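Local coordinates for NimC/NimA family protein (Clostridium acetobutylicum, PDB 2IG6) that binds flavin mononucleotide and is probably an oxidoreductase of the NimC/NimA family, related to pyridoxamine 5'-phosphate oxidases, at residues A[22-27]-A[49-54]. Sequence-based numbering, arbitrary orientation.
Sequences RALEFL and GAVFEY. With FMN (flavin mononucleotide), chain D.
Carboxylate oxygen OE2 of E53 forms a salt bridge with K21, three residues before L24 on helix 13-30, and rests 3.6 Å from L24 CD2, a van der Waals contact. The glutamate chain, extended beyond CG, crosses the leucine at about a right angle, and its CB comes within 3.9 Å of the same methyl. That methyl thus touches the glutamate from CB to OE2, while K21 pairs with the carboxylate.

The other branch of L24 turns to V51, CD1 meeting V51 CG2 at 3.7 Å and the backbone at F52 CA at 4.0 Å. With CG anti to the backbone N (chi1 179°), L24 reaches out from the helix so that its two methyls part, one to V51 and one to E53; it also touches L58 of strand 57-63. Three residues further along, L27 CD1 approaches the second valine branch, CG1, more loosely at 4.2 Å. V51 therefore offers each of its methyls to a different leucine.

F52, between V51 and E53, turns its side chain away from the helix. It stacks on Y59 and packs against V61, V128 and helix 102-111, so V51 and E53 face helix 13-30 while F52 faces helix 102-111 and strands 57-63 and 126-139.

At the start of 49-54 the chain meets the flavin. The backbone N of G49 donates an almost straight hydrogen bond to FMN O4 (3.1 Å, 171°) and lies 2.9 Å from FMN N5, at the edge of the ring system that carries both atoms. A donor at O4 would probably help to stabilise negative charge on the reduced ring. The helix contact itself is apolar around V51 and charged only at E53, where K21 probably offsets the carboxylate's charge beside a leucine methyl.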
loop_
_atom_site.group_PDB
_atom_site.type_symbol
_atom_site.label_atom_id
_atom_site.label_comp_id
_atom_site.label_asym_id
_atom_site.label_seq_id
_atom_site.Cartn_x
_atom_site.Cartn_y
_atom_site.Cartn_z
ATOM N N ARG A 22 -1.369 -6.873 18.977
ATOM C CA ARG A 22 -2.174 -7.464 17.915
ATOM C C ARG A 22 -1.690 -7.024 16.542
ATOM O O ARG A 22 -1.550 -7.841 15.633
ATOM C CB ARG A 22 -3.662 -7.124 18.105
ATOM C CG ARG A 22 -4.598 -7.742 17.055
ATOM C CD ARG A 22 -4.354 -9.258 16.866
ATOM N NE ARG A 22 -5.268 -9.835 15.884
ATOM C CZ ARG A 22 -4.972 -10.820 15.038
ATOM N NH1 ARG A 22 -3.761 -11.373 15.008
ATOM N NH2 ARG A 22 -5.902 -11.238 14.180
ATOM N N ALA A 23 -1.411 -5.737 16.404
ATOM C CA ALA A 23 -0.854 -5.197 15.167
ATOM C C ALA A 23 0.518 -5.830 14.840
ATOM O O ALA A 23 0.759 -6.233 13.712
ATOM C CB ALA A 23 -0.752 -3.690 15.245
ATOM N N LEU A 24 1.380 -5.954 15.842
ATOM C CA LEU A 24 2.699 -6.540 15.658
ATOM C C LEU A 24 2.555 -7.980 15.184
ATOM O O LEU A 24 3.177 -8.381 14.198
ATOM C CB LEU A 24 3.481 -6.489 16.973
ATOM C CG LEU A 24 4.890 -7.088 16.966
ATOM C CD1 LEU A 24 5.827 -6.258 16.088
ATOM C CD2 LEU A 24 5.397 -7.193 18.382
ATOM N N GLU A 25 1.723 -8.742 15.889
ATOM C CA GLU A 25 1.455 -10.149 15.570
ATOM C C GLU A 25 0.945 -10.279 14.150
ATOM O O GLU A 25 1.431 -11.113 13.394
ATOM C CB GLU A 25 0.417 -10.716 16.535
ATOM C CG GLU A 25 0.020 -12.164 16.297
ATOM C CD GLU A 25 -1.097 -12.600 17.236
ATOM O OE1 GLU A 25 -2.163 -11.951 17.242
ATOM O OE2 GLU A 25 -0.895 -13.575 17.987
ATOM N N PHE A 26 -0.056 -9.466 13.811
ATOM C CA PHE A 26 -0.662 -9.565 12.498
ATOM C C PHE A 26 0.325 -9.178 11.387
ATOM O O PHE A 26 0.410 -9.865 10.358
ATOM C CB PHE A 26 -1.971 -8.765 12.396
ATOM C CG PHE A 26 -2.739 -9.095 11.137
ATOM C CD1 PHE A 26 -3.606 -10.168 11.113
ATOM C CD2 PHE A 26 -2.492 -8.408 9.969
ATOM C CE1 PHE A 26 -4.265 -10.521 9.939
ATOM C CE2 PHE A 26 -3.151 -8.750 8.787
ATOM C CZ PHE A 26 -4.025 -9.796 8.778
ATOM N N LEU A 27 1.077 -8.099 11.588
ATOM C CA LEU A 27 2.075 -7.677 10.598
ATOM C C LEU A 27 3.165 -8.723 10.399
ATOM O O LEU A 27 3.621 -8.924 9.276
ATOM C CB LEU A 27 2.686 -6.318 10.964
ATOM C CG LEU A 27 1.711 -5.140 10.760
ATOM C CD1 LEU A 27 2.276 -3.826 11.287
ATOM C CD2 LEU A 27 1.312 -4.989 9.295
ATOM N N GLY A 49 8.984 -4.459 5.558
ATOM C CA GLY A 49 8.988 -5.839 6.033
ATOM C C GLY A 49 9.604 -6.124 7.382
ATOM O O GLY A 49 9.824 -7.270 7.701
ATOM N N ALA A 50 9.870 -5.099 8.165
ATOM C CA ALA A 50 10.534 -5.302 9.458
ATOM C C ALA A 50 9.675 -4.562 10.445
ATOM O O ALA A 50 9.273 -3.425 10.190
ATOM C CB ALA A 50 11.945 -4.749 9.439
ATOM N N VAL A 51 9.308 -5.241 11.513
ATOM C CA VAL A 51 8.630 -4.610 12.628
ATOM C C VAL A 51 9.172 -5.212 13.887
ATOM O O VAL A 51 9.573 -6.385 13.923
ATOM C CB VAL A 51 7.063 -4.788 12.618
ATOM C CG1 VAL A 51 6.450 -3.967 11.535
ATOM C CG2 VAL A 51 6.668 -6.262 12.472
ATOM N N PHE A 52 9.196 -4.404 14.936
ATOM C CA PHE A 52 9.579 -4.891 16.253
ATOM C C PHE A 52 8.907 -4.000 17.292
ATOM O O PHE A 52 8.353 -2.942 16.946
ATOM C CB PHE A 52 11.109 -4.905 16.433
ATOM C CG PHE A 52 11.739 -3.547 16.448
ATOM C CD1 PHE A 52 12.067 -2.902 15.270
ATOM C CD2 PHE A 52 12.012 -2.906 17.654
ATOM C CE1 PHE A 52 12.642 -1.650 15.278
ATOM C CE2 PHE A 52 12.598 -1.643 17.665
ATOM C CZ PHE A 52 12.908 -1.024 16.474
ATOM N N GLU A 53 8.917 -4.456 18.538
ATOM C CA GLU A 53 8.378 -3.679 19.643
ATOM C C GLU A 53 9.485 -3.233 20.589
ATOM O O GLU A 53 10.480 -3.953 20.815
ATOM C CB GLU A 53 7.328 -4.480 20.412
ATOM C CG GLU A 53 7.882 -5.565 21.306
ATOM C CD GLU A 53 6.807 -6.275 22.110
ATOM O OE1 GLU A 53 6.261 -5.657 23.054
ATOM O OE2 GLU A 53 6.534 -7.457 21.797
ATOM N N TYR A 54 9.286 -2.056 21.179
ATOM C CA TYR A 54 10.151 -1.576 22.217
ATOM C C TYR A 54 9.373 -0.627 23.124
ATOM O O TYR A 54 8.710 0.278 22.635
ATOM C CB TYR A 54 11.364 -0.869 21.623
ATOM C CG TYR A 54 12.366 -0.431 22.666
ATOM C CD1 TYR A 54 12.775 0.882 22.737
ATOM C CD2 TYR A 54 12.913 -1.333 23.573
ATOM C CE1 TYR A 54 13.682 1.299 23.692
ATOM C CE2 TYR A 54 13.828 -0.926 24.521
ATOM C CZ TYR A 54 14.203 0.390 24.580
ATOM O OH TYR A 54 15.115 0.836 25.515
HETATM N N1 FMN D . 12.573 -0.310 3.088
HETATM C C2 FMN D . 12.627 0.230 4.361
HETATM O O2 FMN D . 13.071 1.361 4.489
HETATM N N3 FMN D . 12.160 -0.488 5.442
HETATM C C4 FMN D . 11.696 -1.779 5.302
HETATM O O4 FMN D . 11.120 -2.346 6.233
HETATM C C4A FMN D . 11.638 -2.328 4.016
HETATM N N5 FMN D . 11.178 -3.625 3.839
HETATM C C5A FMN D . 11.097 -4.146 2.560
HETATM C C6 FMN D . 10.599 -5.435 2.379
HETATM C C7 FMN D . 10.516 -5.962 1.099
HETATM C C7M FMN D . 10.043 -7.374 0.951
HETATM C C8 FMN D . 10.937 -5.199 0.007
HETATM C C8M FMN D . 10.705 -5.654 -1.407
HETATM C C9 FMN D . 11.450 -3.930 0.174
HETATM C C9A FMN D . 11.518 -3.383 1.475
HETATM N N10 FMN D . 12.014 -2.104 1.650
HETATM C C10 FMN D . 12.079 -1.582 2.936
HETATM C "C1'" FMN D . 12.617 -1.282 0.549
HETATM C "C2'" FMN D . 11.625 -0.215 0.067
HETATM O "O2'" FMN D . 10.452 -0.797 -0.511
HETATM C "C3'" FMN D . 12.351 0.662 -0.939
HETATM O "O3'" FMN D . 13.581 1.152 -0.401
HETATM C "C4'" FMN D . 11.483 1.826 -1.414
HETATM O "O4'" FMN D . 12.059 2.321 -2.600
HETATM C "C5'" FMN D . 11.444 2.962 -0.391
HETATM O "O5'" FMN D . 10.428 3.922 -0.664
HETATM P P FMN D . 10.819 5.276 -1.439
HETATM O O1P FMN D . 9.618 6.128 -1.618
HETATM O O2P FMN D . 11.399 4.864 -2.773
HETATM O O3P FMN D . 11.888 6.015 -0.659
#